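Putative alpha-galactosidase (Bacteroides fragilis, PDB 4NZJ) probably catalyses the hydrolysis of terminal, non-reducing alpha-D-galactose residues from alpha-galactosides such as galactose oligosaccharides, galactomannans and galactolipids. Local coordinates at residues I141-Q146 against E189-G194; G182-A187 against L216-Y221; E233-M238 against Y251-W256. All blocks are in the same frame, centred on the assembly; numbering follows the deposited sequence.

Contact 1. Residues I141-Q146 against E189-G194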
loop_
_atom_site.group_PDB
_atom_site.type_symbol
_atom_site.label_atom_id
_atom_site.label_comp_id
_atom_site.label_asym_id
_atom_site.label_seq_id
_atom_site.Cartn_x
_atom_site.Cartn_y
_atom_site.Cartn_z
ATOM N N ILE A 141 -6.108 7.819 9.480
ATOM C CA ILE A 141 -6.844 9.033 9.789
ATOM C C ILE A 141 -6.148 10.169 9.050
ATOM O O ILE A 141 -4.919 10.286 9.089
ATOM C CB ILE A 141 -6.840 9.302 11.316
ATOM C CG1 ILE A 141 -7.583 8.181 12.043
ATOM C CG2 ILE A 141 -7.453 10.655 11.648
ATOM C CD1 ILE A 141 -7.537 8.283 13.553
ATOM N N ASP A 142 -6.930 10.995 8.371
ATOM C CA ASP A 142 -6.385 12.115 7.617
ATOM C C ASP A 142 -6.597 13.431 8.387
ATOM O O ASP A 142 -6.597 13.432 9.616
ATOM C CB ASP A 142 -6.982 12.135 6.205
ATOM C CG ASP A 142 -6.051 12.789 5.187
ATOM O OD1 ASP A 142 -5.109 12.116 4.704
ATOM O OD2 ASP A 142 -6.256 13.983 4.885
ATOM N N ASP A 143 -6.776 14.544 7.676
ATOM C CA ASP A 143 -6.794 15.882 8.277
ATOM C C ASP A 143 -8.042 16.075 9.161
ATOM O O ASP A 143 -9.029 15.344 9.034
ATOM C CB ASP A 143 -6.767 16.912 7.129
ATOM C CG ASP A 143 -6.214 18.285 7.521
ATOM O OD1 ASP A 143 -5.928 18.565 8.702
ATOM O OD2 ASP A 143 -6.072 19.101 6.576
ATOM N N PHE A 144 -7.982 17.060 10.057
ATOM C CA PHE A 144 -9.109 17.462 10.923
ATOM C C PHE A 144 -9.445 16.515 12.089
ATOM O O PHE A 144 -10.529 16.628 12.668
ATOM C CB PHE A 144 -10.400 17.723 10.127
ATOM C CG PHE A 144 -10.317 18.864 9.153
ATOM C CD1 PHE A 144 -9.920 18.643 7.843
ATOM C CD2 PHE A 144 -10.697 20.142 9.530
ATOM C CE1 PHE A 144 -9.883 19.683 6.932
ATOM C CE2 PHE A 144 -10.655 21.189 8.626
ATOM C CZ PHE A 144 -10.245 20.957 7.330
ATOM N N TRP A 145 -8.540 15.609 12.452
ATOM C CA TRP A 145 -8.689 14.872 13.719
ATOM C C TRP A 145 -8.386 15.792 14.912
ATOM O O TRP A 145 -8.819 15.531 16.038
ATOM C CB TRP A 145 -7.786 13.634 13.757
ATOM C CG TRP A 145 -6.336 13.961 13.696
ATOM C CD1 TRP A 145 -5.554 14.029 12.580
ATOM C CD2 TRP A 145 -5.486 14.279 14.803
ATOM N NE1 TRP A 145 -4.266 14.383 12.925
ATOM C CE2 TRP A 145 -4.203 14.543 14.284
ATOM C CE3 TRP A 145 -5.693 14.386 16.185
ATOM C CZ2 TRP A 145 -3.126 14.892 15.100
ATOM C CZ3 TRP A 145 -4.622 14.728 16.992
ATOM C CH2 TRP A 145 -3.356 14.980 16.447
ATOM N N GLN A 146 -7.627 16.850 14.645
ATOM C CA GLN A 146 -7.187 17.811 15.655
ATOM C C GLN A 146 -7.921 19.142 15.529
ATOM O O GLN A 146 -8.502 19.446 14.478
ATOM C CB GLN A 146 -5.672 18.037 15.547
ATOM C CG GLN A 146 -5.193 18.830 14.326
ATOM C CD GLN A 146 -4.988 17.970 13.084
ATOM O OE1 GLN A 146 -5.929 17.343 12.578
ATOM N NE2 GLN A 146 -3.752 17.939 12.579
ATOM N N GLU A 189 2.669 25.532 10.548
ATOM C CA GLU A 189 1.847 25.895 11.692
ATOM C C GLU A 189 0.401 25.404 11.497
ATOM O O GLU A 189 -0.300 25.101 12.463
ATOM C CB GLU A 189 1.893 27.416 11.899
ATOM C CG GLU A 189 3.292 27.981 12.173
ATOM C CD GLU A 189 4.133 28.248 10.922
ATOM O OE1 GLU A 189 3.731 27.865 9.800
ATOM O OE2 GLU A 189 5.219 28.854 11.065
ATOM N N LYS A 190 -0.035 25.330 10.239
ATOM C CA LYS A 190 -1.395 24.900 9.906
ATOM C C LYS A 190 -1.392 23.850 8.801
ATOM O O LYS A 190 -0.558 23.896 7.892
ATOM C CB LYS A 190 -2.232 26.095 9.455
ATOM C CG LYS A 190 -2.421 27.173 10.508
ATOM C CD LYS A 190 -3.424 26.756 11.567
ATOM C CE LYS A 190 -3.698 27.900 12.534
ATOM N NZ LYS A 190 -4.924 27.665 13.341
ATOM N N THR A 191 -2.341 22.919 8.869
ATOM C CA THR A 191 -2.467 21.880 7.849
ATOM C C THR A 191 -3.135 22.441 6.597
ATOM O O THR A 191 -3.566 23.592 6.580
ATOM C CB THR A 191 -3.328 20.697 8.339
ATOM O OG1 THR A 191 -4.684 21.132 8.520
ATOM C CG2 THR A 191 -2.789 20.111 9.643
ATOM N N CYS A 192 -3.241 21.603 5.565
ATOM C CA CYS A 192 -3.947 21.992 4.343
ATOM C C CYS A 192 -5.360 22.482 4.656
ATOM O O CYS A 192 -5.794 23.507 4.120
ATOM C CB CYS A 192 -4.000 20.839 3.340
ATOM S SG CYS A 192 -2.383 20.260 2.778
ATOM N N GLY A 193 -6.060 21.771 5.537
ATOM C CA GLY A 193 -7.420 22.135 5.935
ATOM C C GLY A 193 -7.535 23.308 6.893
ATOM O O GLY A 193 -8.632 23.827 7.120
ATOM N N GLY A 194 -6.412 23.717 7.476
ATOM C CA GLY A 194 -6.374 24.882 8.350
ATOM C C GLY A 194 -6.472 24.561 9.835
ATOM O O GLY A 194 -6.832 25.430 10.629
#
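The Phe-144 ring comes down obliquely on Gly-193, leading with its outer end: CZ stands 3.3 Å from Gly-193 O, and CE1 is 3.6 Å from Gly-193 CA. With no side chain on Gly-193, the ring can settle directly on the backbone. The second flat group at the join is the carboxylate of Asp-143. Its OD1 takes the hydroxyl of Thr-191 on the syn lone pair, OG1 to OD1 being 2.9 Å, and receives Phe-144 N on the anti side, 34° out of the carboxylate plane. OD2 is met nearly along its C-O axis by Gly-193 N, again at 2.9 Å. Within 141-146, the Trp-145 indole carries Gln-146 CB on one face and has Asp-142 O at its edge, in plane; its NE1 bonds Tyr-184 O.

With CG swung away from its own backbone N (chi1 -156°), Asp-143 reaches into the type I turn from Thr-191 to Gly-194, which Gly-194 N closes onto Thr-191 O (3.0 Å). The Gln-146 amide approaches Thr-191 too, NE2 lying 3.8 Å from CG2, but it gives its hydrogen bond to Cys-196 O. Cys-192, inside the turn, is disulfide-bonded to Cys-222.

Asp-143 OD2 also bonds a glycerol, probably from the crystallisation liquor, which may mark a pocket. Two donors on OD1 and a backbone N-H on OD2 fix the rotation of the carboxylate. One acidic group thereby ties together the loops that follow strands 138-140 and 180-186 at the mouth of the barrel.

Contact 2. Residues G182-A187 against L216-Y221; sequences GIYSDA and LLKYDY
Strands 182-186 and 216-220 run parallel in register, pairing Gly-182 with Leu-216 through to Asp-186 with Asp-220. Five backbone hydrogen bonds join the two segments, from Ile-183 N to Leu-216 O at one end to Ala-187 N on Asp-220 O (2.8 Å) at the other. On the tightly packed outer face Ile-183, Leu-217 and Tyr-219 lie against helix 202-212, the latter two also against helix 228-243. Here Ile-183 CG2 touches Leu-217 CD1 at 3.8 Å, and just past the strand Ala-187 lays its backbone N over one face of the Tyr-219 ring, its CB 3.6 Å from Tyr-219 CE2.

The other face turns mostly polar toward the strands' C-terminal ends. Tyr-184 OH donates to Asp-220 OD2 at 2.7 Å, on the anti side, 22° out of the carboxylate plane. Lys-218, by contrast, is partly exposed: it runs extended past the ring edge, CD 3.9 Å from Tyr-184 CD2, to a salt bridge with Asp-142. Its NZ and Asp-220 OD2 share a glycerol oxygen, probably from the crystallisation liquor. Strand 180-186, helix 202-212 and strand 216-220 form the beta-alpha-beta unit repeated in TIM barrels, whose active sites lie at the C-terminal strand ends.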
loop_
_atom_site.group_PDB
_atom_site.type_symbol
_atom_site.label_atom_id
_atom_site.label_comp_id
_atom_site.label_asym_id
_atom_site.label_seq_id
_atom_site.Cartn_x
_atom_site.Cartn_y
_atom_site.Cartn_z
ATOM N N GLY A 182 -2.769 4.973 11.083
ATOM C CA GLY A 182 -2.101 6.142 10.539
ATOM C C GLY A 182 -2.738 7.436 11.011
ATOM O O GLY A 182 -3.938 7.486 11.309
ATOM N N ILE A 183 -1.920 8.485 11.087
ATOM C CA ILE A 183 -2.389 9.799 11.477
ATOM C C ILE A 183 -1.752 10.810 10.536
ATOM O O ILE A 183 -0.899 10.457 9.723
ATOM C CB ILE A 183 -2.087 10.093 12.969
ATOM C CG1 ILE A 183 -3.078 11.116 13.546
ATOM C CG2 ILE A 183 -0.642 10.531 13.177
ATOM C CD1 ILE A 183 -3.253 10.987 15.039
ATOM N N TYR A 184 -2.196 12.054 10.639
ATOM C CA TYR A 184 -1.854 13.082 9.679
ATOM C C TYR A 184 -1.383 14.339 10.387
ATOM O O TYR A 184 -1.988 14.778 11.367
ATOM C CB TYR A 184 -3.093 13.399 8.835
ATOM C CG TYR A 184 -2.969 14.616 7.948
ATOM C CD1 TYR A 184 -3.203 15.884 8.447
ATOM C CD2 TYR A 184 -2.612 14.496 6.606
ATOM C CE1 TYR A 184 -3.086 17.004 7.645
ATOM C CE2 TYR A 184 -2.489 15.612 5.792
ATOM C CZ TYR A 184 -2.730 16.867 6.319
ATOM O OH TYR A 184 -2.617 17.994 5.533
ATOM N N SER A 185 -0.316 14.941 9.878
ATOM C CA SER A 185 0.024 16.302 10.255
ATOM C C SER A 185 0.684 16.997 9.070
ATOM O O SER A 185 0.635 16.499 7.938
ATOM C CB SER A 185 0.914 16.337 11.490
ATOM O OG SER A 185 1.042 17.671 11.968
ATOM N N ASP A 186 1.267 18.162 9.321
ATOM C CA ASP A 186 1.774 19.019 8.259
ATOM C C ASP A 186 3.007 19.745 8.783
ATOM O O ASP A 186 3.051 20.131 9.963
ATOM C CB ASP A 186 0.674 20.015 7.879
ATOM C CG ASP A 186 0.979 20.803 6.629
ATOM O OD1 ASP A 186 1.846 21.699 6.687
ATOM O OD2 ASP A 186 0.315 20.549 5.597
ATOM N N ALA A 187 3.982 19.952 7.898
ATOM C CA ALA A 187 5.246 20.616 8.239
ATOM C C ALA A 187 5.125 22.139 8.231
ATOM O O ALA A 187 5.939 22.847 7.623
ATOM C CB ALA A 187 6.339 20.168 7.285
ATOM N N LEU A 216 1.853 5.015 11.651
ATOM C CA LEU A 216 2.186 5.702 10.409
ATOM C C LEU A 216 1.835 7.173 10.543
ATOM O O LEU A 216 0.797 7.517 11.104
ATOM C CB LEU A 216 1.429 5.061 9.236
ATOM C CG LEU A 216 1.568 5.689 7.839
ATOM C CD1 LEU A 216 1.375 4.643 6.746
ATOM C CD2 LEU A 216 0.587 6.837 7.651
ATOM N N LEU A 217 2.715 8.030 10.035
ATOM C CA LEU A 217 2.453 9.460 9.931
ATOM C C LEU A 217 2.530 9.883 8.478
ATOM O O LEU A 217 3.560 9.680 7.832
ATOM C CB LEU A 217 3.479 10.262 10.730
ATOM C CG LEU A 217 3.369 11.785 10.576
ATOM C CD1 LEU A 217 2.033 12.278 11.113
ATOM C CD2 LEU A 217 4.528 12.514 11.240
ATOM N N LYS A 218 1.435 10.459 7.984
ATOM C CA LYS A 218 1.422 11.174 6.718
ATOM C C LYS A 218 1.728 12.634 7.029
ATOM O O LYS A 218 1.020 13.266 7.815
ATOM C CB LYS A 218 0.059 11.041 6.034
ATOM C CG LYS A 218 -0.074 11.879 4.770
ATOM C CD LYS A 218 -1.448 11.740 4.139
ATOM C CE LYS A 218 -1.710 12.859 3.136
ATOM N NZ LYS A 218 -3.152 12.916 2.766
ATOM N N TYR A 219 2.772 13.168 6.405
ATOM C CA TYR A 219 3.273 14.493 6.746
ATOM C C TYR A 219 3.226 15.394 5.516
ATOM O O TYR A 219 4.040 15.280 4.601
ATOM C CB TYR A 219 4.682 14.377 7.323
ATOM C CG TYR A 219 5.118 15.506 8.239
ATOM C CD1 TYR A 219 4.269 16.000 9.233
ATOM C CD2 TYR A 219 6.401 16.050 8.148
ATOM C CE1 TYR A 219 4.675 17.013 10.082
ATOM C CE2 TYR A 219 6.817 17.063 9.002
ATOM C CZ TYR A 219 5.949 17.541 9.970
ATOM O OH TYR A 219 6.355 18.543 10.828
ATOM N N ASP A 220 2.238 16.279 5.517
ATOM C CA ASP A 220 1.892 17.122 4.380
ATOM C C ASP A 220 2.729 18.400 4.391
ATOM O O ASP A 220 3.343 18.740 5.406
ATOM C CB ASP A 220 0.402 17.468 4.489
ATOM C CG ASP A 220 -0.275 17.653 3.154
ATOM O OD1 ASP A 220 0.403 17.910 2.136
ATOM O OD2 ASP A 220 -1.523 17.533 3.140
ATOM N N TYR A 221 2.742 19.107 3.265
ATOM C CA TYR A 221 3.619 20.261 3.102
ATOM C C TYR A 221 2.873 21.563 2.812
ATOM O O TYR A 221 3.475 22.529 2.340
ATOM C CB TYR A 221 4.687 19.984 2.023
ATOM C CG TYR A 221 5.908 20.846 2.215
ATOM C CD1 TYR A 221 6.688 20.720 3.359
ATOM C CD2 TYR A 221 6.264 21.815 1.279
ATOM C CE1 TYR A 221 7.792 21.522 3.565
ATOM C CE2 TYR A 221 7.365 22.621 1.480
ATOM C CZ TYR A 221 8.124 22.474 2.625
ATOM O OH TYR A 221 9.207 23.283 2.844
#

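Contact 3. Residues E233-M238 against Y251-W256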
loop_
_atom_site.group_PDB
_atom_site.type_symbol
_atom_site.label_atom_id
_atom_site.label_comp_id
_atom_site.label_asym_id
_atom_site.label_seq_id
_atom_site.Cartn_x
_atom_site.Cartn_y
_atom_site.Cartn_z
ATOM N N GLU A 233 14.875 19.841 5.214
ATOM C CA GLU A 233 15.194 19.993 6.641
ATOM C C GLU A 233 13.978 19.742 7.530
ATOM O O GLU A 233 14.095 19.085 8.572
ATOM C CB GLU A 233 15.762 21.387 6.946
ATOM C CG GLU A 233 17.143 21.666 6.370
ATOM C CD GLU A 233 18.261 20.854 7.006
ATOM O OE1 GLU A 233 18.018 20.149 8.010
ATOM O OE2 GLU A 233 19.400 20.933 6.494
ATOM N N ARG A 234 12.817 20.252 7.125
ATOM C CA ARG A 234 11.583 20.046 7.894
ATOM C C ARG A 234 11.192 18.568 7.928
ATOM O O ARG A 234 10.767 18.047 8.964
ATOM C CB ARG A 234 10.439 20.897 7.339
ATOM C CG ARG A 234 10.661 22.390 7.517
ATOM C CD ARG A 234 9.392 23.192 7.276
ATOM N NE ARG A 234 9.664 24.620 7.397
ATOM C CZ ARG A 234 8.744 25.572 7.546
ATOM N NH1 ARG A 234 7.450 25.285 7.603
ATOM N NH2 ARG A 234 9.132 26.835 7.651
ATOM N N TYR A 235 11.359 17.884 6.802
ATOM C CA TYR A 235 11.099 16.448 6.755
ATOM C C TYR A 235 12.136 15.679 7.563
ATOM O O TYR A 235 11.791 14.744 8.275
ATOM C CB TYR A 235 10.999 15.943 5.312
ATOM C CG TYR A 235 9.635 16.211 4.731
ATOM C CD1 TYR A 235 8.531 15.475 5.148
ATOM C CD2 TYR A 235 9.432 17.233 3.808
ATOM C CE1 TYR A 235 7.269 15.733 4.650
ATOM C CE2 TYR A 235 8.172 17.496 3.300
ATOM C CZ TYR A 235 7.095 16.746 3.727
ATOM O OH TYR A 235 5.840 17.006 3.230
ATOM N N ALA A 236 13.399 16.090 7.487
ATOM C CA ALA A 236 14.442 15.434 8.283
ATOM C C ALA A 236 14.178 15.570 9.784
ATOM O O ALA A 236 14.371 14.620 10.536
ATOM C CB ALA A 236 15.811 15.985 7.932
ATOM N N LYS A 237 13.746 16.755 10.206
ATOM C CA LYS A 237 13.451 17.036 11.615
ATOM C C LYS A 237 12.363 16.109 12.157
ATOM O O LYS A 237 12.519 15.517 13.229
ATOM C CB LYS A 237 13.018 18.498 11.775
ATOM C CG LYS A 237 12.607 18.907 13.184
ATOM C CD LYS A 237 13.797 19.076 14.105
ATOM C CE LYS A 237 13.344 19.441 15.513
ATOM N NZ LYS A 237 12.543 20.698 15.550
HETATM N N MSE A 238 11.262 15.977 11.420
HETATM C CA MSE A 238 10.179 15.091 11.860
HETATM C C MSE A 238 10.635 13.649 11.808
HETATM O O MSE A 238 10.256 12.852 12.662
HETATM C CB MSE A 238 8.895 15.310 11.055
HETATM C CG MSE A 238 7.773 14.327 11.402
HETATM SE SE MSE A 238 7.285 14.349 13.322
HETATM C CE MSE A 238 5.919 15.762 13.215
ATOM N N TYR A 251 6.798 6.577 7.838
ATOM C CA TYR A 251 6.868 7.996 7.547
ATOM C C TYR A 251 6.525 8.222 6.076
ATOM O O TYR A 251 7.304 7.877 5.186
ATOM C CB TYR A 251 8.272 8.495 7.876
ATOM C CG TYR A 251 8.486 9.990 7.888
ATOM C CD1 TYR A 251 7.428 10.892 8.035
ATOM C CD2 TYR A 251 9.777 10.502 7.809
ATOM C CE1 TYR A 251 7.664 12.262 8.065
ATOM C CE2 TYR A 251 10.017 11.860 7.841
ATOM C CZ TYR A 251 8.960 12.734 7.972
ATOM O OH TYR A 251 9.214 14.090 8.009
ATOM N N SER A 252 5.339 8.775 5.845
ATOM C CA SER A 252 4.815 9.042 4.509
ATOM C C SER A 252 4.995 10.527 4.191
ATOM O O SER A 252 4.405 11.391 4.837
ATOM C CB SER A 252 3.338 8.625 4.449
ATOM O OG SER A 252 2.672 9.128 3.303
ATOM N N VAL A 253 5.837 10.811 3.204
ATOM C CA VAL A 253 6.173 12.174 2.811
ATOM C C VAL A 253 5.195 12.642 1.738
ATOM O O VAL A 253 4.970 11.949 0.747
ATOM C CB VAL A 253 7.633 12.226 2.315
ATOM C CG1 VAL A 253 7.967 13.563 1.658
ATOM C CG2 VAL A 253 8.570 11.947 3.479
ATOM N N CYS A 254 4.594 13.813 1.948
ATOM C CA CYS A 254 3.613 14.343 1.016
ATOM C C CYS A 254 3.890 15.810 0.695
ATOM O O CYS A 254 3.375 16.714 1.361
ATOM C CB CYS A 254 2.206 14.161 1.590
ATOM S SG CYS A 254 0.891 14.748 0.514
ATOM N N GLU A 255 4.728 16.038 -0.317
ATOM C CA GLU A 255 4.981 17.390 -0.822
ATOM C C GLU A 255 4.731 17.460 -2.343
ATOM O O GLU A 255 5.243 18.344 -3.037
ATOM C CB GLU A 255 6.367 17.915 -0.383
ATOM C CG GLU A 255 7.586 17.098 -0.805
ATOM C CD GLU A 255 7.818 17.109 -2.296
ATOM O OE1 GLU A 255 8.362 18.110 -2.819
ATOM O OE2 GLU A 255 7.439 16.117 -2.956
ATOM N N TRP A 256 3.926 16.512 -2.825
ATOM C CA TRP A 256 3.326 16.511 -4.171
ATOM C C TRP A 256 4.325 16.392 -5.318
ATOM O O TRP A 256 4.000 16.723 -6.457
ATOM C CB TRP A 256 2.423 17.727 -4.379
ATOM C CG TRP A 256 1.685 18.089 -3.157
ATOM C CD1 TRP A 256 0.689 17.379 -2.555
ATOM C CD2 TRP A 256 1.906 19.246 -2.352
ATOM N NE1 TRP A 256 0.268 18.036 -1.417
ATOM C CE2 TRP A 256 0.999 19.186 -1.274
ATOM C CE3 TRP A 256 2.776 20.339 -2.444
ATOM C CZ2 TRP A 256 0.940 20.176 -0.293
ATOM C CZ3 TRP A 256 2.717 21.321 -1.470
ATOM C CH2 TRP A 256 1.804 21.232 -0.409
#
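In the beta-alpha-beta unit made of strand 216-220, helix 228-243 and strand 250-254, the helix packs on the last strand chiefly through Tyr-235, Tyr-251 and Val-253. Helix segment 233-238 runs nearly antiparallel to strand segment 251-254, at 164°, with the axes 10.6 Å apart, and large side chains bridge the gap.

Tyr-251 points at the helix and donates its hydroxyl to the backbone: OH to Tyr-235 O is 2.7 Å. The hydroxyl sits in the carbonyl plane on a lone pair, and the C=O...donor angle is 114°. The acceptor oxygen in turn lies at the edge of the Tyr-251 ring. With CG anti to its backbone N (chi1 -169°), the ring reaches across to the helix. The same hydroxyl is wedged between two residues of the helix, 3.3 Å from Tyr-235 CD1 at that ring's edge and 3.3 Å from Met-238 CB. Met-238, present as selenomethionine, also brings CG alongside Tyr-251 CE1 at 3.9 Å before its chain bends off.

The Tyr-235 side chain slants across the strand, its hydroxyl end toward the strand's C-terminal end. Val-253 sets CG1 over one face, 3.9 Å from the ring centroid, in a CH-pi contact, while CG2 approaches CD1. Further out, Tyr-235 OH passes 3.8 Å from Glu-255 CB, but its hydrogen bond goes to Tyr-219 O of the neighbouring strand. The ring is therefore held at its far end by one strand while the other packs on its face. The carboxylate of Glu-255 turns off to a salt bridge with Arg-259.

All seven touching residues are buried. This is the helix-on-sheet layer that wraps the parallel strands of a TIM barrel, here in the family of the GH27 alpha-galactosidases.

Overall arrangement
Going from the N terminus, the chain leaves strand 138-140 through 141-146, passes through helix 166-176 into the parallel strand 180-186, and closes contact 1 at 189-194. Contact 2 opens at 182-187, inside that loop, and closes at 216-221 after helix 202-212, so the two contacts cross. Contact 3 follows in series, its shorter loop running from helix 228-243 to strand 250-254. Contacts 1 and 2 touch where Trp-145 NE1 meets Tyr-184 O; contacts 2 and 3 lie on neighbouring strands, 216-220 and 250-254, with Ser-252 N against Leu-217 O. Together they tie four consecutive barrel strands, one outer helix and the loops at the strands' C-terminal ends into one sector.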